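Local structure of structural polyprotein, VP3 (Israeli acute paralysis virus, 5CDD) at residues Val90-Val93 with Cys97-Lys100; Lys100-Ile105 with Thr167-Gly172; Pro163-Val168 with Asp174-Thr179; Gly218-Asn223 with Pro274-Pro279. The protein probably serves as one of the structural capsid proteins of the virion, a jelly-roll piece cut from the structural polyprotein and assembled into pentamers. All coordinates share one frame; numbering follows the deposited sequence.

Contact 1 is the buried member, an aromatic and proline packing next to the jelly-roll sheet that contains strand 90-92. Contacts 2 and 4 are partly buried: contact 2 sets one hairpin's base against another's turn, contact 4 joins two loops. Contact 2 rests on one weak amide bond and an aliphatic lysine chain, contact 4 on a methyl group over a tyrosine ring. Contact 3 lies at the surface and has the salt bridge. The segments of contacts 1 and 2 overlap at Lys100, which makes its touch in contact 2 and whose NZ reaches the carbonyls of Ile219 and Ala222 in contact 4. Contacts 2 and 3 draw on the same small hairpin, contact 2 on its turn and contact 3 on strand 164-166.

Contact 1 (Val90-Val93 with Cys97-Lys100); sequences VIPV and CYSK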
loop_
_atom_site.group_PDB
_atom_site.type_symbol
_atom_site.label_atom_id
_atom_site.label_comp_id
_atom_site.label_asym_id
_atom_site.label_seq_id
_atom_site.Cartn_x
_atom_site.Cartn_y
_atom_site.Cartn_z
ATOM N N VAL B 90 66.455 -8.790 -6.498
ATOM C CA VAL B 90 65.565 -7.975 -7.313
ATOM C C VAL B 90 64.174 -8.589 -7.163
ATOM O O VAL B 90 63.953 -9.747 -7.521
ATOM C CB VAL B 90 65.959 -7.991 -8.804
ATOM C CG1 VAL B 90 65.032 -7.075 -9.588
ATOM C CG2 VAL B 90 67.404 -7.549 -8.970
ATOM N N ILE B 91 63.241 -7.811 -6.625
ATOM C CA ILE B 91 61.886 -8.300 -6.409
ATOM C C ILE B 91 60.821 -7.538 -7.191
ATOM O O ILE B 91 60.617 -6.342 -6.979
ATOM C CB ILE B 91 61.517 -8.236 -4.913
ATOM C CG1 ILE B 91 62.539 -9.028 -4.096
ATOM C CG2 ILE B 91 60.117 -8.794 -4.695
ATOM C CD1 ILE B 91 62.322 -8.948 -2.605
ATOM N N PRO B 92 60.128 -8.225 -8.114
ATOM C CA PRO B 92 59.082 -7.565 -8.898
ATOM C C PRO B 92 57.946 -7.147 -7.967
ATOM O O PRO B 92 57.336 -7.989 -7.305
ATOM C CB PRO B 92 58.645 -8.652 -9.879
ATOM C CG PRO B 92 59.878 -9.473 -10.048
ATOM C CD PRO B 92 60.397 -9.575 -8.636
ATOM N N VAL B 93 57.676 -5.847 -7.903
ATOM C CA VAL B 93 56.612 -5.344 -7.046
ATOM C C VAL B 93 55.260 -5.591 -7.703
ATOM O O VAL B 93 54.949 -4.996 -8.727
ATOM C CB VAL B 93 56.776 -3.834 -6.783
ATOM C CG1 VAL B 93 55.611 -3.316 -5.958
ATOM C CG2 VAL B 93 58.085 -3.578 -6.059
ATOM N N CYS B 97 52.075 -13.704 -8.877
ATOM C CA CYS B 97 53.282 -14.461 -8.570
ATOM C C CYS B 97 54.319 -14.254 -9.671
ATOM O O CYS B 97 53.973 -14.177 -10.850
ATOM C CB CYS B 97 52.956 -15.949 -8.427
ATOM S SG CYS B 97 54.216 -16.863 -7.511
ATOM N N TYR B 98 55.589 -14.165 -9.285
ATOM C CA TYR B 98 56.661 -13.942 -10.248
ATOM C C TYR B 98 57.708 -15.050 -10.281
ATOM O O TYR B 98 58.484 -15.149 -11.233
ATOM C CB TYR B 98 57.343 -12.604 -9.956
ATOM C CG TYR B 98 57.899 -12.499 -8.554
ATOM C CD1 TYR B 98 59.081 -13.150 -8.198
ATOM C CD2 TYR B 98 57.230 -11.767 -7.574
ATOM C CE1 TYR B 98 59.583 -13.076 -6.900
ATOM C CE2 TYR B 98 57.722 -11.687 -6.273
ATOM C CZ TYR B 98 58.898 -12.344 -5.945
ATOM O OH TYR B 98 59.387 -12.272 -4.662
ATOM N N SER B 99 57.732 -15.883 -9.246
ATOM C CA SER B 99 58.706 -16.966 -9.179
ATOM C C SER B 99 58.077 -18.327 -9.441
ATOM O O SER B 99 56.973 -18.613 -8.980
ATOM C CB SER B 99 59.389 -16.976 -7.810
ATOM O OG SER B 99 58.449 -17.195 -6.773
ATOM N N LYS B 100 58.792 -19.164 -10.185
ATOM C CA LYS B 100 58.316 -20.503 -10.501
ATOM C C LYS B 100 59.488 -21.461 -10.643
ATOM O O LYS B 100 60.631 -21.045 -10.833
ATOM C CB LYS B 100 57.509 -20.496 -11.802
ATOM C CG LYS B 100 58.327 -20.202 -13.043
ATOM C CD LYS B 100 57.448 -20.132 -14.279
ATOM C CE LYS B 100 58.241 -19.662 -15.484
ATOM N NZ LYS B 100 57.368 -19.393 -16.655
#
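Tyr98 CG sits between its backbone N and carbonyl carbon (chi1 57°), which sends the ring across to Pro92, while Ile91 CG2 lies anti to its own backbone N and meets the phenol end. The proline ring and the tyrosine side chain meet at about a right angle. Pro92 CD stands over one face of the aromatic ring, 3.7 Å from the Tyr98 ring centroid and only 8° off the ring normal, a well-centred CH-pi contact. Beside it, Pro92 CG lies 3.9 Å from Tyr98 CG, so the proline also spreads toward the root of the ring. At the other end, Ile91 CG2 comes to 3.6 Å from Tyr98 OH, approaching obliquely. The buried hydroxyl is hydrogen-bonded to His67 NE2. Further round the ring, Trp87 makes an edge-to-face contact and Lys66 a cation-pi contact, which together should hold the ring in place. Ile91 and Val93 pair through their backbones with Leu238 and Gly236. Tyr98 thus packs the segment that follows strand 90-92 against that strand, in the buried interior of a picornavirus-like capsid jelly roll.

Contact 2 (Lys100-Ile105 with Thr167-Gly172); sequences KSIRTI and TVNNIG
The backbones at Lys100 and Asn170 pass with their CA atoms 7.8 Å apart, too far for main-chain pairing, so side chains bridge the gap. Asn170 ND2 gives a weak hydrogen bond to Lys100 O, 3.4 Å long and bent to 144° at the hydrogen. The same amide lies alongside the lysine chain, its ND2 3.3 Å from Lys100 CG. Lysine and asparagine run antiparallel, side by side, and beyond CG the lysine is fully extended, which takes Lys100 CE to 3.6 Å from Asn169 O. Each segment belongs to a different two-stranded antiparallel hairpin: residues 100-105 lead into strand 101-106, which pairs with 111-118, and residues 167-172 cover the turn between strands 164-166 and 171-173. The contact thus sets the base of one hairpin against the turn of the other. The lysine's charge is spent beyond this pair: NZ forms a salt bridge with Glu116 and hydrogen bonds to the carbonyls of Ile219 and Ala222. Ile102 also points at Asn169, but its modelled approach is too close to be trusted in detail. Also in the turn, Val168 O accepts a hydrogen bond from Arg204 of a neighbouring subunit.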
loop_
_atom_site.group_PDB
_atom_site.type_symbol
_atom_site.label_atom_id
_atom_site.label_comp_id
_atom_site.label_asym_id
_atom_site.label_seq_id
_atom_site.Cartn_x
_atom_site.Cartn_y
_atom_site.Cartn_z
ATOM N N LYS B 100 58.792 -19.164 -10.185
ATOM C CA LYS B 100 58.316 -20.503 -10.501
ATOM C C LYS B 100 59.488 -21.461 -10.643
ATOM O O LYS B 100 60.631 -21.045 -10.833
ATOM C CB LYS B 100 57.509 -20.496 -11.802
ATOM C CG LYS B 100 58.327 -20.202 -13.043
ATOM C CD LYS B 100 57.448 -20.132 -14.279
ATOM C CE LYS B 100 58.241 -19.662 -15.484
ATOM N NZ LYS B 100 57.368 -19.393 -16.655
ATOM N N SER B 101 59.189 -22.749 -10.536
ATOM C CA SER B 101 60.189 -23.794 -10.668
ATOM C C SER B 101 59.678 -24.751 -11.733
ATOM O O SER B 101 58.472 -24.959 -11.856
ATOM C CB SER B 101 60.362 -24.534 -9.343
ATOM O OG SER B 101 61.274 -25.608 -9.478
ATOM N N ILE B 102 60.585 -25.329 -12.509
ATOM C CA ILE B 102 60.175 -26.253 -13.553
ATOM C C ILE B 102 60.511 -27.694 -13.219
ATOM O O ILE B 102 61.673 -28.054 -13.030
ATOM C CB ILE B 102 60.811 -25.876 -14.897
ATOM C CG1 ILE B 102 60.277 -24.512 -15.331
ATOM C CG2 ILE B 102 60.496 -26.933 -15.948
ATOM C CD1 ILE B 102 60.874 -24.013 -16.603
ATOM N N ARG B 103 59.466 -28.509 -13.141
ATOM C CA ARG B 103 59.603 -29.921 -12.831
ATOM C C ARG B 103 59.744 -30.683 -14.141
ATOM O O ARG B 103 58.786 -30.809 -14.907
ATOM C CB ARG B 103 58.364 -30.408 -12.081
ATOM C CG ARG B 103 58.547 -31.751 -11.412
ATOM C CD ARG B 103 57.364 -32.660 -11.657
ATOM N NE ARG B 103 57.520 -33.922 -10.943
ATOM C CZ ARG B 103 56.701 -34.959 -11.071
ATOM N NH1 ARG B 103 56.921 -36.067 -10.378
ATOM N NH2 ARG B 103 55.667 -34.891 -11.897
ATOM N N THR B 104 60.945 -31.186 -14.394
ATOM C CA THR B 104 61.209 -31.925 -15.614
ATOM C C THR B 104 61.233 -33.432 -15.376
ATOM O O THR B 104 61.870 -33.913 -14.443
ATOM C CB THR B 104 62.555 -31.505 -16.234
ATOM O OG1 THR B 104 62.625 -30.075 -16.326
ATOM C CG2 THR B 104 62.694 -32.108 -17.621
ATOM N N ILE B 105 60.520 -34.171 -16.218
ATOM C CA ILE B 105 60.471 -35.623 -16.118
ATOM C C ILE B 105 60.756 -36.196 -17.490
ATOM O O ILE B 105 60.566 -35.521 -18.500
ATOM C CB ILE B 105 59.084 -36.116 -15.650
ATOM C CG1 ILE B 105 57.999 -35.620 -16.607
ATOM C CG2 ILE B 105 58.828 -35.645 -14.238
ATOM C CD1 ILE B 105 56.617 -36.156 -16.318
ATOM N N THR B 167 64.564 -16.834 -20.305
ATOM C CA THR B 167 65.138 -18.154 -20.525
ATOM C C THR B 167 64.184 -18.938 -21.415
ATOM O O THR B 167 63.046 -18.523 -21.635
ATOM C CB THR B 167 65.318 -18.907 -19.186
ATOM O OG1 THR B 167 66.203 -18.165 -18.340
ATOM C CG2 THR B 167 65.897 -20.296 -19.413
ATOM N N VAL B 168 64.654 -20.067 -21.933
ATOM C CA VAL B 168 63.834 -20.908 -22.792
ATOM C C VAL B 168 62.540 -21.294 -22.079
ATOM O O VAL B 168 61.530 -21.586 -22.722
ATOM C CB VAL B 168 64.593 -22.200 -23.183
ATOM C CG1 VAL B 168 64.973 -22.978 -21.929
ATOM C CG2 VAL B 168 63.734 -23.056 -24.103
ATOM N N ASN B 169 62.568 -21.277 -20.749
ATOM C CA ASN B 169 61.395 -21.658 -19.973
ATOM C C ASN B 169 61.144 -20.851 -18.700
ATOM O O ASN B 169 60.378 -21.282 -17.840
ATOM C CB ASN B 169 61.495 -23.133 -19.602
ATOM C CG ASN B 169 62.790 -23.464 -18.888
ATOM O OD1 ASN B 169 63.291 -22.669 -18.089
ATOM N ND2 ASN B 169 63.333 -24.645 -19.160
ATOM N N ASN B 170 61.776 -19.690 -18.568
ATOM C CA ASN B 170 61.576 -18.875 -17.374
ATOM C C ASN B 170 62.053 -17.443 -17.609
ATOM O O ASN B 170 62.413 -17.077 -18.726
ATOM C CB ASN B 170 62.338 -19.487 -16.193
ATOM C CG ASN B 170 61.721 -19.135 -14.845
ATOM O OD1 ASN B 170 61.444 -17.972 -14.555
ATOM N ND2 ASN B 170 61.514 -20.148 -14.011
ATOM N N ILE B 171 62.039 -16.639 -16.551
ATOM C CA ILE B 171 62.478 -15.249 -16.622
ATOM C C ILE B 171 63.155 -14.854 -15.313
ATOM O O ILE B 171 62.591 -15.032 -14.234
ATOM C CB ILE B 171 61.295 -14.290 -16.878
ATOM C CG1 ILE B 171 60.676 -14.576 -18.247
ATOM C CG2 ILE B 171 61.771 -12.844 -16.814
ATOM C CD1 ILE B 171 59.493 -13.701 -18.577
ATOM N N GLY B 172 64.368 -14.321 -15.415
ATOM C CA GLY B 172 65.100 -13.916 -14.231
ATOM C C GLY B 172 65.575 -12.482 -14.338
ATOM O O GLY B 172 65.414 -11.856 -15.383
#

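Contact 3 (Pro163-Val168 with Asp174-Thr179); sequences PVKPTV and DQDQLT
Lys165 lies across Asp174 at about a right angle, its extended chain passing over the aspartate and ending at Asp176. Lys165 CG is 3.6 Å from Asp174 OD2, and further along Lys165 CE reaches 3.3 Å from Asp174 OD1, so the methylenes rather than the ammonium cover this carboxylate. With CG anti to the carbonyl carbon (chi1 -66°) and every later torsion extended, the lysine carries NZ past Asp174 to a salt bridge with Asp176 OD2 at 3.0 Å. The ammonium comes from above the Asp176 carboxylate, 46° out of its plane. Asp174 OD1 stays 4.1 Å from Lys165 NZ, probably near enough to be influenced by the charge, though beyond a salt bridge.

Nearer the main chain, Asp174 N donates to Pro163 O at 2.9 Å. Pro163 then turns its ring to the other segment: its CB lies 4.0 Å from Asp174 CB and 4.1 Å from Gln177 CB, and its CG faces Leu178. Residues 175-177 form a short 3-10 turn, with Asp174 O accepting from Gln177 N. Gln175 instead sends its amide NE2 to Gly84 O, while Pro163 and Leu178 both rest on Phe237 of strand 236-247. The contact therefore closes the hairpin of strands 164-166 and 171-173 onto the loop that follows it. Chemically, one ammonium lies near two carboxylates: it probably offsets the negative charge gathered at the start of the 3-10 turn, at a site with exposed Asp176, where solvent should weaken the salt bridge.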
loop_
_atom_site.group_PDB
_atom_site.type_symbol
_atom_site.label_atom_id
_atom_site.label_comp_id
_atom_site.label_asym_id
_atom_site.label_seq_id
_atom_site.Cartn_x
_atom_site.Cartn_y
_atom_site.Cartn_z
ATOM N N PRO B 163 64.575 -4.973 -15.678
ATOM C CA PRO B 163 65.657 -5.527 -16.501
ATOM C C PRO B 163 65.716 -7.034 -16.272
ATOM O O PRO B 163 66.029 -7.483 -15.170
ATOM C CB PRO B 163 66.895 -4.814 -15.963
ATOM C CG PRO B 163 66.352 -3.491 -15.522
ATOM C CD PRO B 163 65.077 -3.890 -14.816
ATOM N N VAL B 164 65.414 -7.815 -17.303
ATOM C CA VAL B 164 65.417 -9.264 -17.152
ATOM C C VAL B 164 66.247 -10.026 -18.173
ATOM O O VAL B 164 66.693 -9.474 -19.179
ATOM C CB VAL B 164 63.977 -9.827 -17.200
ATOM C CG1 VAL B 164 63.153 -9.254 -16.058
ATOM C CG2 VAL B 164 63.335 -9.499 -18.538
ATOM N N LYS B 165 66.449 -11.309 -17.885
ATOM C CA LYS B 165 67.195 -12.213 -18.750
ATOM C C LYS B 165 66.294 -13.417 -18.999
ATOM O O LYS B 165 66.384 -14.426 -18.299
ATOM C CB LYS B 165 68.487 -12.675 -18.068
ATOM C CG LYS B 165 69.507 -11.577 -17.823
ATOM C CD LYS B 165 70.706 -12.109 -17.039
ATOM C CE LYS B 165 71.683 -10.992 -16.673
ATOM N NZ LYS B 165 72.762 -11.458 -15.753
ATOM N N PRO B 166 65.395 -13.315 -19.989
ATOM C CA PRO B 166 64.483 -14.416 -20.308
ATOM C C PRO B 166 65.224 -15.719 -20.590
ATOM O O PRO B 166 66.364 -15.711 -21.049
ATOM C CB PRO B 166 63.737 -13.896 -21.533
ATOM C CG PRO B 166 63.684 -12.425 -21.282
ATOM C CD PRO B 166 65.092 -12.133 -20.814
ATOM N N THR B 167 64.564 -16.834 -20.305
ATOM C CA THR B 167 65.138 -18.154 -20.525
ATOM C C THR B 167 64.184 -18.938 -21.415
ATOM O O THR B 167 63.046 -18.523 -21.635
ATOM C CB THR B 167 65.318 -18.907 -19.186
ATOM O OG1 THR B 167 66.203 -18.165 -18.340
ATOM C CG2 THR B 167 65.897 -20.296 -19.413
ATOM N N VAL B 168 64.654 -20.067 -21.933
ATOM C CA VAL B 168 63.834 -20.908 -22.792
ATOM C C VAL B 168 62.540 -21.294 -22.079
ATOM O O VAL B 168 61.530 -21.586 -22.722
ATOM C CB VAL B 168 64.593 -22.200 -23.183
ATOM C CG1 VAL B 168 64.973 -22.978 -21.929
ATOM C CG2 VAL B 168 63.734 -23.056 -24.103
ATOM N N ASP B 174 68.267 -9.183 -14.453
ATOM C CA ASP B 174 69.518 -8.860 -15.127
ATOM C C ASP B 174 70.358 -8.053 -14.141
ATOM O O ASP B 174 70.453 -6.830 -14.247
ATOM C CB ASP B 174 69.249 -8.024 -16.377
ATOM C CG ASP B 174 70.453 -7.941 -17.289
ATOM O OD1 ASP B 174 71.574 -7.720 -16.785
ATOM O OD2 ASP B 174 70.277 -8.089 -18.515
ATOM N N GLN B 175 70.952 -8.753 -13.179
ATOM C CA GLN B 175 71.771 -8.144 -12.137
ATOM C C GLN B 175 72.829 -7.176 -12.635
ATOM O O GLN B 175 73.018 -6.109 -12.056
ATOM C CB GLN B 175 72.438 -9.238 -11.318
ATOM C CG GLN B 175 71.453 -10.190 -10.692
ATOM C CD GLN B 175 71.854 -11.634 -10.886
ATOM O OE1 GLN B 175 71.921 -12.123 -12.015
ATOM N NE2 GLN B 175 72.124 -12.329 -9.786
ATOM N N ASP B 176 73.521 -7.548 -13.705
ATOM C CA ASP B 176 74.567 -6.695 -14.257
ATOM C C ASP B 176 74.062 -5.291 -14.561
ATOM O O ASP B 176 74.830 -4.333 -14.565
ATOM C CB ASP B 176 75.141 -7.314 -15.535
ATOM C CG ASP B 176 75.633 -8.731 -15.325
ATOM O OD1 ASP B 176 76.508 -8.940 -14.458
ATOM O OD2 ASP B 176 75.142 -9.635 -16.033
ATOM N N GLN B 177 72.764 -5.173 -14.806
ATOM C CA GLN B 177 72.157 -3.890 -15.124
ATOM C C GLN B 177 71.715 -3.122 -13.891
ATOM O O GLN B 177 71.320 -1.964 -13.990
ATOM C CB GLN B 177 70.949 -4.106 -16.033
ATOM C CG GLN B 177 71.307 -4.602 -17.415
ATOM C CD GLN B 177 71.194 -3.515 -18.464
ATOM O OE1 GLN B 177 70.092 -3.149 -18.881
ATOM N NE2 GLN B 177 72.334 -2.988 -18.893
ATOM N N LEU B 178 71.794 -3.758 -12.728
ATOM C CA LEU B 178 71.360 -3.120 -11.495
ATOM C C LEU B 178 72.475 -2.846 -10.490
ATOM O O LEU B 178 72.277 -2.980 -9.282
ATOM C CB LEU B 178 70.256 -3.969 -10.856
ATOM C CG LEU B 178 68.984 -4.095 -11.701
ATOM C CD1 LEU B 178 68.067 -5.133 -11.098
ATOM C CD2 LEU B 178 68.287 -2.745 -11.789
ATOM N N THR B 179 73.641 -2.456 -10.999
ATOM C CA THR B 179 74.785 -2.130 -10.154
ATOM C C THR B 179 74.875 -0.621 -9.927
ATOM O O THR B 179 74.447 0.165 -10.767
ATOM C CB THR B 179 76.099 -2.592 -10.784
ATOM O OG1 THR B 179 76.279 -1.937 -12.046
ATOM C CG2 THR B 179 76.099 -4.111 -10.954
#

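Contact 4 (Gly218-Asn223 with Pro274-Pro279); sequences GIYGAN and PLTSGP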
loop_
_atom_site.group_PDB
_atom_site.type_symbol
_atom_site.label_atom_id
_atom_site.label_comp_id
_atom_site.label_asym_id
_atom_site.label_seq_id
_atom_site.Cartn_x
_atom_site.Cartn_y
_atom_site.Cartn_z
ATOM N N GLY B 218 51.249 -12.643 -14.335
ATOM C CA GLY B 218 52.502 -12.895 -13.646
ATOM C C GLY B 218 53.518 -13.724 -14.418
ATOM O O GLY B 218 53.751 -13.489 -15.606
ATOM N N ILE B 219 54.121 -14.700 -13.743
ATOM C CA ILE B 219 55.138 -15.560 -14.355
ATOM C C ILE B 219 54.552 -16.738 -15.137
ATOM O O ILE B 219 55.269 -17.441 -15.844
ATOM C CB ILE B 219 56.105 -16.122 -13.270
ATOM C CG1 ILE B 219 57.364 -16.705 -13.914
ATOM C CG2 ILE B 219 55.385 -17.165 -12.421
ATOM C CD1 ILE B 219 58.251 -15.659 -14.581
ATOM N N TYR B 220 53.247 -16.950 -15.019
ATOM C CA TYR B 220 52.583 -18.055 -15.709
ATOM C C TYR B 220 52.911 -18.152 -17.197
ATOM O O TYR B 220 52.577 -17.263 -17.982
ATOM C CB TYR B 220 51.064 -17.948 -15.521
ATOM C CG TYR B 220 50.266 -19.094 -16.109
ATOM C CD1 TYR B 220 50.065 -19.202 -17.486
ATOM C CD2 TYR B 220 49.674 -20.048 -15.283
ATOM C CE1 TYR B 220 49.287 -20.227 -18.026
ATOM C CE2 TYR B 220 48.893 -21.082 -15.811
ATOM C CZ TYR B 220 48.703 -21.162 -17.183
ATOM O OH TYR B 220 47.922 -22.166 -17.710
ATOM N N GLY B 221 53.559 -19.252 -17.571
ATOM C CA GLY B 221 53.930 -19.481 -18.955
ATOM C C GLY B 221 54.839 -18.426 -19.558
ATOM O O GLY B 221 54.819 -18.205 -20.769
ATOM N N ALA B 222 55.645 -17.781 -18.719
ATOM C CA ALA B 222 56.559 -16.737 -19.169
ATOM C C ALA B 222 57.934 -17.288 -19.534
ATOM O O ALA B 222 58.534 -18.047 -18.773
ATOM C CB ALA B 222 56.698 -15.673 -18.089
ATOM N N ASN B 223 58.424 -16.899 -20.707
ATOM C CA ASN B 223 59.730 -17.333 -21.189
ATOM C C ASN B 223 60.258 -16.391 -22.273
ATOM O O ASN B 223 59.813 -15.248 -22.383
ATOM C CB ASN B 223 59.653 -18.765 -21.728
ATOM C CG ASN B 223 58.529 -18.957 -22.726
ATOM O OD1 ASN B 223 58.406 -18.207 -23.695
ATOM N ND2 ASN B 223 57.704 -19.973 -22.497
ATOM N N PRO B 274 40.314 -15.962 -14.415
ATOM C CA PRO B 274 41.776 -15.962 -14.515
ATOM C C PRO B 274 42.202 -15.312 -15.832
ATOM O O PRO B 274 41.493 -15.403 -16.836
ATOM C CB PRO B 274 42.124 -17.447 -14.481
ATOM C CG PRO B 274 41.002 -18.044 -13.697
ATOM C CD PRO B 274 39.800 -17.331 -14.243
ATOM N N LEU B 275 43.359 -14.660 -15.833
ATOM C CA LEU B 275 43.852 -14.019 -17.046
ATOM C C LEU B 275 44.741 -14.990 -17.823
ATOM O O LEU B 275 45.150 -14.711 -18.949
ATOM C CB LEU B 275 44.646 -12.759 -16.690
ATOM C CG LEU B 275 45.044 -11.859 -17.860
ATOM C CD1 LEU B 275 43.796 -11.302 -18.525
ATOM C CD2 LEU B 275 45.916 -10.727 -17.359
ATOM N N THR B 276 45.028 -16.133 -17.208
ATOM C CA THR B 276 45.874 -17.158 -17.807
ATOM C C THR B 276 45.170 -17.932 -18.918
ATOM O O THR B 276 43.944 -17.906 -19.027
ATOM C CB THR B 276 46.351 -18.152 -16.737
ATOM O OG1 THR B 276 45.213 -18.758 -16.109
ATOM C CG2 THR B 276 47.184 -17.431 -15.684
ATOM N N SER B 277 45.960 -18.623 -19.736
ATOM C CA SER B 277 45.430 -19.403 -20.848
ATOM C C SER B 277 44.823 -20.717 -20.379
ATOM O O SER B 277 44.097 -21.374 -21.125
ATOM C CB SER B 277 46.539 -19.693 -21.861
ATOM O OG SER B 277 47.560 -20.485 -21.279
ATOM N N GLY B 278 45.128 -21.101 -19.144
ATOM C CA GLY B 278 44.593 -22.336 -18.607
ATOM C C GLY B 278 43.772 -22.097 -17.354
ATOM O O GLY B 278 43.758 -20.985 -16.825
ATOM N N PRO B 279 43.065 -23.121 -16.857
ATOM C CA PRO B 279 42.249 -22.965 -15.650
ATOM C C PRO B 279 43.158 -22.864 -14.435
ATOM O O PRO B 279 44.301 -23.314 -14.483
ATOM C CB PRO B 279 41.427 -24.254 -15.615
ATOM C CG PRO B 279 41.424 -24.720 -17.043
ATOM C CD PRO B 279 42.832 -24.435 -17.472
#
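A type II beta turn from Ile219 to Ala222 carries Tyr220 at its second position, directed at Thr276 in the loop of residues 274-279. Gly221 takes the third position, with the positive phi that this turn uses. Tyr220 CG lies anti to the backbone N (chi1 -176°), throwing the ring clear of the turn and across the Thr276 side chain at about a right angle. Thr276 CG2 stands over one ring face, 3.7 Å from the Tyr220 centroid and 18° off the normal. This CH-pi contact is shifted toward the root of the ring, CG2 being 3.5 Å from Tyr220 CG. In fold terms, the turn lies in the loop between strand 214-215 and helix 228-231 of the jelly roll, and its partner belongs to the tail after strand 267-270. Ser277 OG sits at the ring's edge, near its plane, 3.7 Å from Tyr220 CE1. Thr276 keeps its methyl on the ring while its hydroxyl faces another way, OG1 donating to Gly278 O at 2.8 Å. Within the turn, Gly221 N donates to Glu116 OE1. On the other segment, Asn125 of a neighbouring subunit donates to the carbonyls of Pro274 and Thr276.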